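Local coordinates for protein RhCC (Rhodococcus jostii, PDB 4U5R) that probably acts as a cofactor-independent oxygenase and binds magnesium, although its family is that of the tautomerases, at residues P1-I5 with F37-V41; I27-Y31 with L81-A86; D67-M73 with I105-M110; T115-P121 with P137-V142. The protein carries 1 engineered substitution. All coordinates share one frame; numbering follows the deposited sequence.

Contact 1 of 4, residues P1-I5 with F37-V41; sequences PYWEI and FYVVV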
loop_
_atom_site.group_PDB
_atom_site.type_symbol
_atom_site.label_atom_id
_atom_site.label_comp_id
_atom_site.label_asym_id
_atom_site.label_seq_id
_atom_site.Cartn_x
_atom_site.Cartn_y
_atom_site.Cartn_z
ATOM N N PRO B 1 -1.723 13.416 -2.445
ATOM C CA PRO B 1 -0.686 12.429 -2.138
ATOM C C PRO B 1 -0.968 11.725 -0.825
ATOM O O PRO B 1 -1.520 12.306 0.110
ATOM C CB PRO B 1 0.589 13.273 -2.052
ATOM C CG PRO B 1 0.271 14.503 -2.844
ATOM C CD PRO B 1 -1.165 14.768 -2.584
ATOM N N TYR B 2 -0.569 10.468 -0.765
ATOM C CA TYR B 2 -0.823 9.645 0.402
ATOM C C TYR B 2 0.492 9.136 0.959
ATOM O O TYR B 2 1.111 8.277 0.349
ATOM C CB TYR B 2 -1.737 8.495 -0.010
ATOM C CG TYR B 2 -1.940 7.407 0.997
ATOM C CD1 TYR B 2 -2.834 7.570 2.046
ATOM C CD2 TYR B 2 -1.291 6.185 0.860
ATOM C CE1 TYR B 2 -3.050 6.542 2.956
ATOM C CE2 TYR B 2 -1.490 5.160 1.766
ATOM C CZ TYR B 2 -2.375 5.352 2.815
ATOM O OH TYR B 2 -2.613 4.348 3.725
ATOM N N TRP B 3 0.920 9.670 2.102
ATOM C CA TRP B 3 2.206 9.286 2.692
ATOM C C TRP B 3 2.048 8.441 3.942
ATOM O O TRP B 3 1.237 8.749 4.818
ATOM C CB TRP B 3 3.030 10.517 3.071
ATOM C CG TRP B 3 3.637 11.291 1.959
ATOM C CD1 TRP B 3 2.993 11.882 0.902
ATOM C CD2 TRP B 3 5.016 11.629 1.832
ATOM N NE1 TRP B 3 3.905 12.535 0.105
ATOM C CE2 TRP B 3 5.153 12.396 0.659
ATOM C CE3 TRP B 3 6.158 11.329 2.584
ATOM C CZ2 TRP B 3 6.387 12.885 0.223
ATOM C CZ3 TRP B 3 7.388 11.823 2.154
ATOM C CH2 TRP B 3 7.490 12.579 0.977
ATOM N N GLU B 4 2.851 7.389 4.028
ATOM C CA GLU B 4 2.982 6.613 5.243
ATOM C C GLU B 4 4.395 6.734 5.758
ATOM O O GLU B 4 5.327 6.457 5.020
ATOM C CB GLU B 4 2.684 5.156 4.983
ATOM C CG GLU B 4 1.249 4.823 4.707
ATOM C CD GLU B 4 1.117 3.370 4.318
ATOM O OE1 GLU B 4 1.694 2.984 3.277
ATOM O OE2 GLU B 4 0.490 2.605 5.075
ATOM N N ILE B 5 4.554 7.112 7.023
ATOM C CA ILE B 5 5.878 7.163 7.621
ATOM C C ILE B 5 5.920 6.263 8.844
ATOM O O ILE B 5 5.268 6.525 9.850
ATOM C CB ILE B 5 6.265 8.622 7.968
ATOM C CG1 ILE B 5 6.196 9.472 6.691
ATOM C CG2 ILE B 5 7.653 8.681 8.596
ATOM C CD1 ILE B 5 6.555 10.930 6.865
ATOM N N PHE B 37 -4.979 20.267 1.470
ATOM C CA PHE B 37 -5.624 19.133 2.118
ATOM C C PHE B 37 -5.543 17.822 1.315
ATOM O O PHE B 37 -5.864 16.773 1.870
ATOM C CB PHE B 37 -7.095 19.437 2.446
ATOM C CG PHE B 37 -7.978 19.561 1.238
ATOM C CD1 PHE B 37 -8.624 18.454 0.708
ATOM C CD2 PHE B 37 -8.195 20.798 0.667
ATOM C CE1 PHE B 37 -9.441 18.586 -0.401
ATOM C CE2 PHE B 37 -9.016 20.933 -0.441
ATOM C CZ PHE B 37 -9.642 19.821 -0.966
ATOM N N TYR B 38 -5.137 17.879 0.038
ATOM C CA TYR B 38 -4.804 16.664 -0.729
ATOM C C TYR B 38 -3.667 15.881 -0.075
ATOM O O TYR B 38 -3.599 14.655 -0.211
ATOM C CB TYR B 38 -4.379 16.969 -2.174
ATOM C CG TYR B 38 -5.475 17.295 -3.164
ATOM C CD1 TYR B 38 -6.785 17.474 -2.756
ATOM C CD2 TYR B 38 -5.180 17.424 -4.512
ATOM C CE1 TYR B 38 -7.777 17.790 -3.670
ATOM C CE2 TYR B 38 -6.163 17.726 -5.434
ATOM C CZ TYR B 38 -7.453 17.911 -5.004
ATOM O OH TYR B 38 -8.422 18.230 -5.919
ATOM N N VAL B 39 -2.771 16.584 0.615
ATOM C CA VAL B 39 -1.574 15.943 1.167
ATOM C C VAL B 39 -1.852 15.325 2.541
ATOM O O VAL B 39 -2.005 16.026 3.546
ATOM C CB VAL B 39 -0.402 16.948 1.269
ATOM C CG1 VAL B 39 0.900 16.219 1.547
ATOM C CG2 VAL B 39 -0.267 17.736 -0.020
ATOM N N VAL B 40 -1.890 13.998 2.560
ATOM C CA VAL B 40 -2.174 13.239 3.775
ATOM C C VAL B 40 -0.897 12.512 4.205
ATOM O O VAL B 40 -0.247 11.822 3.401
ATOM C CB VAL B 40 -3.328 12.234 3.552
ATOM C CG1 VAL B 40 -3.504 11.331 4.762
ATOM C CG2 VAL B 40 -4.633 12.972 3.213
ATOM N N VAL B 41 -0.523 12.682 5.468
ATOM C CA VAL B 41 0.643 11.997 6.018
ATOM C C VAL B 41 0.229 11.195 7.253
ATOM O O VAL B 41 -0.262 11.741 8.262
ATOM C CB VAL B 41 1.780 12.975 6.395
ATOM C CG1 VAL B 41 2.976 12.186 6.914
ATOM C CG2 VAL B 41 2.211 13.813 5.208
#
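The beta-alpha-beta unit that opens this chain brings strand 2-8 alongside strand 40-46, and Pro1 and Trp3 hold Val40 between them. Val40 N donates to Pro1 O at 3.0 Å, with an almost straight N-H...O angle of 172°, and Trp3 N donates back to Val40 O at 2.8 Å. Tyr2, skipped by both bonds, pairs with Val40 in a parallel bridge; Trp3 pairs likewise with Val41. As the strands run parallel and follow each other in the chain, helix 14-32 makes the crossover between them, and an N-terminal proline is the hallmark of the tautomerase superfamily. Trp3 and Val41 share the face under that helix, where Trp3 CB meets Val41 CG2 at 4.0 Å. The indole turns off past the backbone N (chi1 -73°) and gives NE1 to Tyr28. Further along, the Ile5 side chain slants across that of Val41, Ile5 CD1 lying 3.8 Å from Val41 CG1. At the N-terminus, Pro1 CD packs against Tyr38 CB at 3.9 Å and Val39 CG2 at 4.0 Å. Tyr2 and Val40 occupy the other face, where the Tyr2 ring meets His104 of the second subunit edge-to-face and its hydroxyl bonds a Tris molecule, probably from the crystallisation liquor.

Contact 2 of 4, residues I27-Y31 with L81-A86; sequences IYVDY and LMMTVA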
loop_
_atom_site.group_PDB
_atom_site.type_symbol
_atom_site.label_atom_id
_atom_site.label_comp_id
_atom_site.label_asym_id
_atom_site.label_seq_id
_atom_site.Cartn_x
_atom_site.Cartn_y
_atom_site.Cartn_z
ATOM N N ILE B 27 5.990 20.727 -0.691
ATOM C CA ILE B 27 6.372 20.166 -1.990
ATOM C C ILE B 27 5.276 20.338 -3.042
ATOM O O ILE B 27 5.523 20.826 -4.149
ATOM C CB ILE B 27 6.705 18.655 -1.905
ATOM C CG1 ILE B 27 7.884 18.402 -0.961
ATOM C CG2 ILE B 27 7.033 18.112 -3.285
ATOM C CD1 ILE B 27 8.221 16.920 -0.776
ATOM N N TYR B 28 4.059 19.940 -2.693
ATOM C CA TYR B 28 2.987 19.898 -3.679
ATOM C C TYR B 28 2.337 21.253 -3.893
ATOM O O TYR B 28 1.891 21.551 -5.002
ATOM C CB TYR B 28 1.938 18.869 -3.273
ATOM C CG TYR B 28 2.544 17.503 -3.095
ATOM C CD1 TYR B 28 2.763 16.673 -4.192
ATOM C CD2 TYR B 28 2.919 17.049 -1.833
ATOM C CE1 TYR B 28 3.336 15.418 -4.037
ATOM C CE2 TYR B 28 3.494 15.797 -1.668
ATOM C CZ TYR B 28 3.692 14.988 -2.768
ATOM O OH TYR B 28 4.251 13.742 -2.594
ATOM N N VAL B 29 2.286 22.065 -2.838
ATOM C CA VAL B 29 1.852 23.457 -2.962
ATOM C C VAL B 29 2.818 24.237 -3.848
ATOM O O VAL B 29 2.404 24.913 -4.792
ATOM C CB VAL B 29 1.760 24.170 -1.596
ATOM C CG1 VAL B 29 1.446 25.655 -1.808
ATOM C CG2 VAL B 29 0.705 23.540 -0.720
ATOM N N ASP B 30 4.111 24.125 -3.555
ATOM C CA ASP B 30 5.114 24.926 -4.252
ATOM C C ASP B 30 5.303 24.510 -5.705
ATOM O O ASP B 30 5.468 25.362 -6.579
ATOM C CB ASP B 30 6.463 24.862 -3.524
ATOM C CG ASP B 30 6.435 25.574 -2.189
ATOM O OD1 ASP B 30 5.458 26.311 -1.948
ATOM O OD2 ASP B 30 7.393 25.418 -1.394
ATOM N N TYR B 31 5.276 23.210 -5.979
ATOM C CA TYR B 31 5.599 22.744 -7.326
ATOM C C TYR B 31 4.391 22.567 -8.244
ATOM O O TYR B 31 4.544 22.572 -9.465
ATOM C CB TYR B 31 6.390 21.433 -7.257
ATOM C CG TYR B 31 7.867 21.645 -7.009
ATOM C CD1 TYR B 31 8.367 21.753 -5.719
ATOM C CD2 TYR B 31 8.759 21.749 -8.070
ATOM C CE1 TYR B 31 9.716 21.954 -5.488
ATOM C CE2 TYR B 31 10.114 21.948 -7.849
ATOM C CZ TYR B 31 10.582 22.050 -6.558
ATOM O OH TYR B 31 11.925 22.250 -6.333
ATOM N N LEU B 81 13.563 14.843 -9.730
ATOM C CA LEU B 81 13.400 16.040 -8.917
ATOM C C LEU B 81 12.457 15.789 -7.737
ATOM O O LEU B 81 12.699 16.270 -6.633
ATOM C CB LEU B 81 12.889 17.194 -9.784
ATOM C CG LEU B 81 12.701 18.544 -9.096
ATOM C CD1 LEU B 81 13.965 18.966 -8.363
ATOM C CD2 LEU B 81 12.307 19.592 -10.129
ATOM N N MET B 82 11.400 15.018 -7.966
ATOM C CA MET B 82 10.496 14.631 -6.887
ATOM C C MET B 82 11.229 13.901 -5.752
ATOM O O MET B 82 11.042 14.223 -4.563
ATOM C CB MET B 82 9.370 13.738 -7.426
ATOM C CG MET B 82 8.495 13.126 -6.328
ATOM S SD MET B 82 7.569 14.400 -5.458
ATOM C CE MET B 82 7.605 13.761 -3.784
ATOM N N MET B 83 12.045 12.916 -6.124
ATOM C CA MET B 83 12.863 12.189 -5.154
ATOM C C MET B 83 13.847 13.125 -4.469
ATOM O O MET B 83 14.055 13.043 -3.258
ATOM C CB MET B 83 13.622 11.035 -5.826
ATOM C CG MET B 83 12.723 10.051 -6.559
ATOM S SD MET B 83 11.248 9.547 -5.634
ATOM C CE MET B 83 11.898 8.610 -4.237
ATOM N N THR B 84 14.443 14.027 -5.242
ATOM C CA THR B 84 15.434 14.939 -4.686
ATOM C C THR B 84 14.788 15.857 -3.654
ATOM O O THR B 84 15.296 16.023 -2.546
ATOM C CB THR B 84 16.116 15.769 -5.796
ATOM O OG1 THR B 84 16.838 14.884 -6.663
ATOM C CG2 THR B 84 17.081 16.785 -5.196
ATOM N N VAL B 85 13.644 16.431 -4.002
ATOM C CA VAL B 85 12.972 17.342 -3.089
ATOM C C VAL B 85 12.410 16.619 -1.849
ATOM O O VAL B 85 12.475 17.139 -0.733
ATOM C CB VAL B 85 11.851 18.102 -3.819
ATOM C CG1 VAL B 85 11.102 18.988 -2.850
ATOM C CG2 VAL B 85 12.450 18.945 -4.936
ATOM N N ALA B 86 11.887 15.413 -2.037
ATOM C CA ALA B 86 11.409 14.610 -0.917
ATOM C C ALA B 86 12.518 14.384 0.113
ATOM O O ALA B 86 12.296 14.562 1.302
ATOM C CB ALA B 86 10.876 13.276 -1.409
#
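Ile27 and Val85 run past each other in opposite directions, Ile27 CG1 lying 3.8 Å from Val85 CG1 while the end of the isoleucine, CD1, reaches the backbone at Ala86 CA, 3.9 Å away. Around this pair helices 14-32 and 76-90 pack on the same face of the sheet; their local axes come within 11.8 Å and make 128° between N-to-C directions. Tyr31 slants across the Val85 and Leu81 side chains at the outer margin: its hydroxyl OH sits 3.6 Å from Val85 CG2, and the ring carbon CE2 lies 3.9 Å from Leu81 CD2. On the inner side Met82 meets Tyr28 at about a right angle. A bend in the methionine (chi2 66°) carries its methyl CE to within 3.6 Å of Tyr28 OH. The sulfur SD stands 5.4 Å from the Tyr28 ring centroid, 48° off the normal, an oblique Met-aromatic contact. Tyr28 OH has a hydrogen-bond partner in the sheet, His68. No hydrogen bond links the two segments, so the helices are joined here by apolar and sulfur-aromatic packing, and the buried tyrosine hydroxyl has its polar needs met by the strands below.

Contact 3 of 4, residues D67-M73 with I105-M110; sequences DHIARQM and IAETPM. Engineered in segment 105-110: Ala106 (natural residue Asp).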
loop_
_atom_site.group_PDB
_atom_site.type_symbol
_atom_site.label_atom_id
_atom_site.label_comp_id
_atom_site.label_asym_id
_atom_site.label_seq_id
_atom_site.Cartn_x
_atom_site.Cartn_y
_atom_site.Cartn_z
ATOM N N ASP B 67 1.713 6.976 -2.198
ATOM C CA ASP B 67 1.023 6.982 -3.492
ATOM C C ASP B 67 0.855 8.390 -4.029
ATOM O O ASP B 67 0.512 9.314 -3.283
ATOM C CB ASP B 67 -0.380 6.361 -3.398
ATOM C CG ASP B 67 -0.370 4.867 -3.092
ATOM O OD1 ASP B 67 0.554 4.141 -3.492
ATOM O OD2 ASP B 67 -1.344 4.401 -2.474
ATOM N N HIS B 68 1.055 8.546 -5.334
ATOM C CA HIS B 68 0.665 9.758 -6.032
ATOM C C HIS B 68 -0.576 9.445 -6.832
ATOM O O HIS B 68 -0.581 8.481 -7.604
ATOM C CB HIS B 68 1.778 10.244 -6.951
ATOM C CG HIS B 68 2.826 11.056 -6.259
ATOM N ND1 HIS B 68 3.864 11.645 -6.942
ATOM C CD2 HIS B 68 2.986 11.404 -4.956
ATOM C CE1 HIS B 68 4.622 12.320 -6.096
ATOM N NE2 HIS B 68 4.112 12.189 -4.884
ATOM N N ILE B 69 -1.612 10.258 -6.638
ATOM C CA ILE B 69 -2.925 10.025 -7.223
ATOM C C ILE B 69 -3.340 11.126 -8.177
ATOM O O ILE B 69 -3.882 10.853 -9.243
ATOM C CB ILE B 69 -3.995 9.910 -6.127
ATOM C CG1 ILE B 69 -3.497 8.982 -5.015
ATOM C CG2 ILE B 69 -5.312 9.422 -6.723
ATOM C CD1 ILE B 69 -4.160 9.234 -3.643
ATOM N N ALA B 70 -3.087 12.373 -7.789
ATOM C CA ALA B 70 -3.614 13.518 -8.524
ATOM C C ALA B 70 -2.833 13.767 -9.813
ATOM O O ALA B 70 -3.417 14.081 -10.850
ATOM C CB ALA B 70 -3.606 14.763 -7.637
ATOM N N ARG B 71 -1.515 13.607 -9.762
ATOM C CA ARG B 71 -0.686 13.891 -10.928
ATOM C C ARG B 71 0.162 12.687 -11.321
ATOM O O ARG B 71 0.527 11.867 -10.476
ATOM C CB ARG B 71 0.236 15.089 -10.661
ATOM C CG ARG B 71 -0.460 16.394 -10.286
ATOM C CD ARG B 71 -1.055 17.092 -11.501
ATOM N NE ARG B 71 -1.287 18.517 -11.258
ATOM C CZ ARG B 71 -2.368 19.009 -10.662
ATOM N NH1 ARG B 71 -3.319 18.190 -10.230
ATOM N NH2 ARG B 71 -2.495 20.319 -10.488
ATOM N N GLN B 72 0.465 12.583 -12.611
ATOM C CA GLN B 72 1.485 11.662 -13.088
ATOM C C GLN B 72 2.771 12.435 -13.326
ATOM O O GLN B 72 2.734 13.613 -13.679
ATOM C CB GLN B 72 1.050 10.965 -14.378
ATOM C CG GLN B 72 0.365 9.627 -14.183
ATOM C CD GLN B 72 0.191 8.870 -15.490
ATOM O OE1 GLN B 72 -0.082 9.463 -16.535
ATOM N NE2 GLN B 72 0.367 7.555 -15.438
ATOM N N MET B 73 3.904 11.771 -13.135
ATOM C CA MET B 73 5.196 12.369 -13.436
ATOM C C MET B 73 5.741 11.711 -14.696
ATOM O O MET B 73 6.091 10.531 -14.684
ATOM C CB MET B 73 6.157 12.203 -12.259
ATOM C CG MET B 73 5.715 12.948 -11.015
ATOM S SD MET B 73 6.773 12.650 -9.585
ATOM C CE MET B 73 6.450 10.921 -9.260
ATOM N N ILE B 105 7.795 5.389 -4.090
ATOM C CA ILE B 105 6.540 5.948 -4.576
ATOM C C ILE B 105 5.847 5.027 -5.579
ATOM O O ILE B 105 6.483 4.391 -6.419
ATOM C CB ILE B 105 6.737 7.304 -5.279
ATOM C CG1 ILE B 105 7.726 8.184 -4.517
ATOM C CG2 ILE B 105 5.385 7.992 -5.494
ATOM C CD1 ILE B 105 7.812 9.616 -5.045
ATOM N N ALA B 106 4.527 4.977 -5.493
ATOM C CA ALA B 106 3.715 4.322 -6.502
ATOM C C ALA B 106 2.746 5.351 -7.078
ATOM O O ALA B 106 2.375 6.304 -6.398
ATOM C CB ALA B 106 2.970 3.144 -5.904
ATOM N N GLU B 107 2.357 5.167 -8.332
ATOM C CA GLU B 107 1.360 6.012 -8.965
ATOM C C GLU B 107 0.108 5.159 -9.144
ATOM O O GLU B 107 0.187 4.033 -9.647
ATOM C CB GLU B 107 1.868 6.570 -10.304
ATOM C CG GLU B 107 3.139 7.411 -10.163
ATOM C CD GLU B 107 3.586 8.066 -11.466
ATOM O OE1 GLU B 107 3.755 7.350 -12.474
ATOM O OE2 GLU B 107 3.770 9.299 -11.479
ATOM N N THR B 108 -1.025 5.684 -8.685
ATOM C CA THR B 108 -2.301 4.973 -8.715
ATOM C C THR B 108 -3.298 5.786 -9.549
ATOM O O THR B 108 -3.090 6.984 -9.775
ATOM C CB THR B 108 -2.854 4.715 -7.278
ATOM O OG1 THR B 108 -3.271 5.949 -6.692
ATOM C CG2 THR B 108 -1.781 4.079 -6.373
ATOM N N PRO B 109 -4.358 5.131 -10.064
ATOM C CA PRO B 109 -5.261 5.788 -11.029
ATOM C C PRO B 109 -6.023 6.999 -10.493
ATOM O O PRO B 109 -6.766 6.901 -9.505
ATOM C CB PRO B 109 -6.252 4.677 -11.395
ATOM C CG PRO B 109 -5.552 3.420 -11.106
ATOM C CD PRO B 109 -4.622 3.684 -9.957
ATOM N N MET B 110 -5.870 8.132 -11.172
ATOM C CA MET B 110 -6.509 9.375 -10.744
ATOM C C MET B 110 -8.033 9.282 -10.660
ATOM O O MET B 110 -8.654 9.987 -9.865
ATOM C CB MET B 110 -6.113 10.512 -11.691
ATOM C CG MET B 110 -6.505 11.900 -11.211
ATOM S SD MET B 110 -5.909 13.167 -12.351
ATOM C CE MET B 110 -6.731 12.677 -13.865
HETATM O O HOH W 1 3.208 11.252 -9.663
#
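Glu107 OE2 is gripped by two donors: Met73 N at 3.0 Å, on the carboxylate's syn lone pair, and a water that donates a hydrogen bond to it at 2.7 Å. The same water donates to Arg71 O and sits in the plane of the His68 ring at its edge, 2.8 Å from His68 ND1. It thereby bridges glutamate and imidazole, which do not touch directly. Glu107 can do this because its chain is extended beyond CG (chi2 -175°), which takes the carboxylate across to the loop leaving strand 61-68. Ile105 CG2 lies over one face of the His68 ring in a CH-pi contact, 4.1 Å from the centroid, NE2 being bonded to Tyr28. Behind the side chains, strands 61-68 and 100-107 of a second beta-alpha-beta unit run parallel: His68 N donates to Ala106 O at 2.8 Å, and Thr108 N to His68 O at 3.0 Å. On the opposite face Thr108 CG2 abuts Asp67 CG at 3.7 Å. The engineered Ala106, an aspartate at the magnesium site in the natural protein, lies on the Asp67 face with CB 3.6 Å from Asp67 OD1; no magnesium is bound here. Asp67 also bridges to Arg65 of its own chain and Arg65 of the second subunit. Shortened to an alanine, Glu107 would probably leave Met73 N without its acceptor and the water less firmly fixed beside His68. With both nitrogens engaged and one face covered, the rotation of the imidazole is probably restricted, and Glu107 is placed to steady it indirectly through the water.

Contact 4 of 4, residues T115-P121 with P137-V142; sequences TQGLVPP and PIPYDV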
loop_
_atom_site.group_PDB
_atom_site.type_symbol
_atom_site.label_atom_id
_atom_site.label_comp_id
_atom_site.label_asym_id
_atom_site.label_seq_id
_atom_site.Cartn_x
_atom_site.Cartn_y
_atom_site.Cartn_z
ATOM N N THR B 115 -12.558 12.496 -2.592
ATOM C CA THR B 115 -12.314 13.110 -1.297
ATOM C C THR B 115 -13.603 13.783 -0.816
ATOM O O THR B 115 -14.253 14.498 -1.569
ATOM C CB THR B 115 -11.132 14.096 -1.343
ATOM O OG1 THR B 115 -10.831 14.536 -0.002
ATOM C CG2 THR B 115 -11.422 15.282 -2.277
ATOM N N GLN B 116 -13.974 13.514 0.434
ATOM C CA GLN B 116 -15.288 13.880 0.991
ATOM C C GLN B 116 -16.446 13.451 0.071
ATOM O O GLN B 116 -17.475 14.138 -0.024
ATOM C CB GLN B 116 -15.358 15.387 1.269
ATOM C CG GLN B 116 -16.134 15.773 2.530
ATOM C CD GLN B 116 -15.360 15.574 3.828
ATOM O OE1 GLN B 116 -14.289 14.970 3.858
ATOM N NE2 GLN B 116 -15.900 16.107 4.907
ATOM N N GLY B 117 -16.265 12.312 -0.591
ATOM C CA GLY B 117 -17.243 11.760 -1.514
ATOM C C GLY B 117 -17.306 12.453 -2.866
ATOM O O GLY B 117 -18.150 12.100 -3.687
ATOM N N LEU B 118 -16.428 13.430 -3.097
ATOM C CA LEU B 118 -16.466 14.239 -4.319
ATOM C C LEU B 118 -15.403 13.818 -5.322
ATOM O O LEU B 118 -14.315 13.390 -4.938
ATOM C CB LEU B 118 -16.279 15.728 -3.987
ATOM C CG LEU B 118 -17.271 16.385 -3.024
ATOM C CD1 LEU B 118 -16.849 17.809 -2.681
ATOM C CD2 LEU B 118 -18.676 16.359 -3.633
ATOM N N VAL B 119 -15.720 13.975 -6.603
ATOM C CA VAL B 119 -14.734 13.832 -7.668
ATOM C C VAL B 119 -13.802 15.032 -7.626
ATOM O O VAL B 119 -14.252 16.163 -7.793
ATOM C CB VAL B 119 -15.408 13.754 -9.058
ATOM C CG1 VAL B 119 -14.363 13.742 -10.181
ATOM C CG2 VAL B 119 -16.335 12.549 -9.146
ATOM N N PRO B 120 -12.503 14.802 -7.388
ATOM C CA PRO B 120 -11.592 15.948 -7.461
ATOM C C PRO B 120 -11.576 16.578 -8.857
ATOM O O PRO B 120 -11.733 15.876 -9.852
ATOM C CB PRO B 120 -10.233 15.331 -7.098
ATOM C CG PRO B 120 -10.601 14.143 -6.243
ATOM C CD PRO B 120 -11.815 13.586 -6.910
ATOM N N PRO B 121 -11.419 17.904 -8.923
ATOM C CA PRO B 121 -11.502 18.591 -10.222
ATOM C C PRO B 121 -10.273 18.347 -11.096
ATOM O O PRO B 121 -9.271 17.842 -10.606
ATOM C CB PRO B 121 -11.616 20.068 -9.829
ATOM C CG PRO B 121 -11.039 20.141 -8.464
ATOM C CD PRO B 121 -11.392 18.848 -7.798
ATOM N N PRO B 137 -12.709 20.647 0.116
ATOM C CA PRO B 137 -13.373 20.168 -1.101
ATOM C C PRO B 137 -14.778 20.743 -1.233
ATOM O O PRO B 137 -15.657 20.410 -0.439
ATOM C CB PRO B 137 -13.402 18.647 -0.921
ATOM C CG PRO B 137 -13.243 18.423 0.535
ATOM C CD PRO B 137 -12.494 19.584 1.110
ATOM N N ILE B 138 -14.969 21.600 -2.231
ATOM C CA ILE B 138 -16.244 22.274 -2.461
ATOM C C ILE B 138 -17.100 21.509 -3.462
ATOM O O ILE B 138 -16.660 21.248 -4.581
ATOM C CB ILE B 138 -16.051 23.713 -3.002
ATOM C CG1 ILE B 138 -15.095 24.526 -2.123
ATOM C CG2 ILE B 138 -17.412 24.403 -3.141
ATOM C CD1 ILE B 138 -15.696 25.018 -0.841
ATOM N N PRO B 139 -18.324 21.128 -3.061
ATOM C CA PRO B 139 -19.239 20.492 -4.017
ATOM C C PRO B 139 -19.424 21.334 -5.274
ATOM O O PRO B 139 -19.586 22.555 -5.178
ATOM C CB PRO B 139 -20.548 20.394 -3.234
ATOM C CG PRO B 139 -20.107 20.291 -1.797
ATOM C CD PRO B 139 -18.894 21.188 -1.704
ATOM N N TYR B 140 -19.382 20.690 -6.437
ATOM C CA TYR B 140 -19.436 21.407 -7.702
ATOM C C TYR B 140 -19.991 20.517 -8.805
ATOM O O TYR B 140 -20.091 19.289 -8.653
ATOM C CB TYR B 140 -18.039 21.931 -8.090
ATOM C CG TYR B 140 -17.083 20.854 -8.549
ATOM C CD1 TYR B 140 -16.482 19.993 -7.632
ATOM C CD2 TYR B 140 -16.770 20.700 -9.894
ATOM C CE1 TYR B 140 -15.615 18.998 -8.051
ATOM C CE2 TYR B 140 -15.904 19.708 -10.319
ATOM C CZ TYR B 140 -15.329 18.861 -9.393
ATOM O OH TYR B 140 -14.479 17.882 -9.835
ATOM N N ASP B 141 -20.380 21.156 -9.904
ATOM C CA ASP B 141 -20.869 20.464 -11.081
ATOM C C ASP B 141 -19.687 19.903 -11.843
ATOM O O ASP B 141 -18.975 20.638 -12.532
ATOM C CB ASP B 141 -21.684 21.416 -11.965
ATOM C CG ASP B 141 -22.528 20.686 -12.999
ATOM O OD1 ASP B 141 -21.980 19.862 -13.757
ATOM O OD2 ASP B 141 -23.749 20.935 -13.047
ATOM N N VAL B 142 -19.471 18.597 -11.705
ATOM C CA VAL B 142 -18.306 17.950 -12.292
ATOM C C VAL B 142 -18.270 18.126 -13.804
ATOM O O VAL B 142 -17.239 18.496 -14.366
ATOM C CB VAL B 142 -18.271 16.448 -11.953
ATOM C CG1 VAL B 142 -17.054 15.787 -12.588
ATOM C CG2 VAL B 142 -18.262 16.249 -10.447
#
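The Tyr140 ring has Val119 O at its edge, near the ring plane, while Pro121 comes up to its hydroxyl end at a slant, CB lying 3.9 Å from Tyr140 CZ. Tyr140 OH donates to Val119 O over 2.7 Å, but not along a lone pair: the hydroxyl stands 43° out of the carbonyl plane. Tyr140 CG lies between the backbone N and the carbonyl carbon (chi1 73°), and this setting swings the ring inward to segment 115-121. Beside it Val119 CB meets Val142 CG2 at 4.0 Å, their side chains crossing at roughly a right angle. Asp141, just before, is the N-cap of helix 142-150, with OD1 bonded to Ala144 N.

At the other end Leu118 CD1 drops onto the chain of the second loop, 3.6 Å from Pro137 O and 4.1 Å from Pro139 CD. A type I' turn from Thr115 to Leu118, closed by backbone bonds in both directions between these two residues, presents this leucine and also sets Gln116 CB against Pro137 CG at 3.8 Å. The amide of Gln116 turns to the second subunit, bonding Asp100 and Trp101 there. The two loops flank helix 126-134, whose Met127 touches both Pro121 and Tyr140. A phenylalanine at Tyr140 would probably leave Val119 O without this donor and the ring less firmly tied to the 115-121 loop. One tyrosine hydrogen bond is thus the sole polar tie between the segments, and the rest is apolar, among prolines, branched aliphatic side chains and the end of the Tyr140 ring.

Tyr28 OH of contact 2 is the hub: it lies 3.0 Å from Trp3 NE1 of contact 1 and 2.8 Å from His68 NE2 of contact 3. Contacts 1 and 3 share the sheet, with Tyr2 O 2.9 Å from Asp67 N. Contact 3 holds the engineered magnesium-site position Ala106, its side chain about 9 Å from that of Tyr2 in contact 1. A Tris molecule, about 3 Å from the Tyr2 side chain and 5 Å from that of Asp67, may mark a pocket there. Contact 4 is peripheral, reaching contact 1 where Phe37 CZ lies 3.4 Å from Pro137 N and Tyr38 OH 3.6 Å from Pro121 CD; its nearest atoms stay about 13 Å from contact 2.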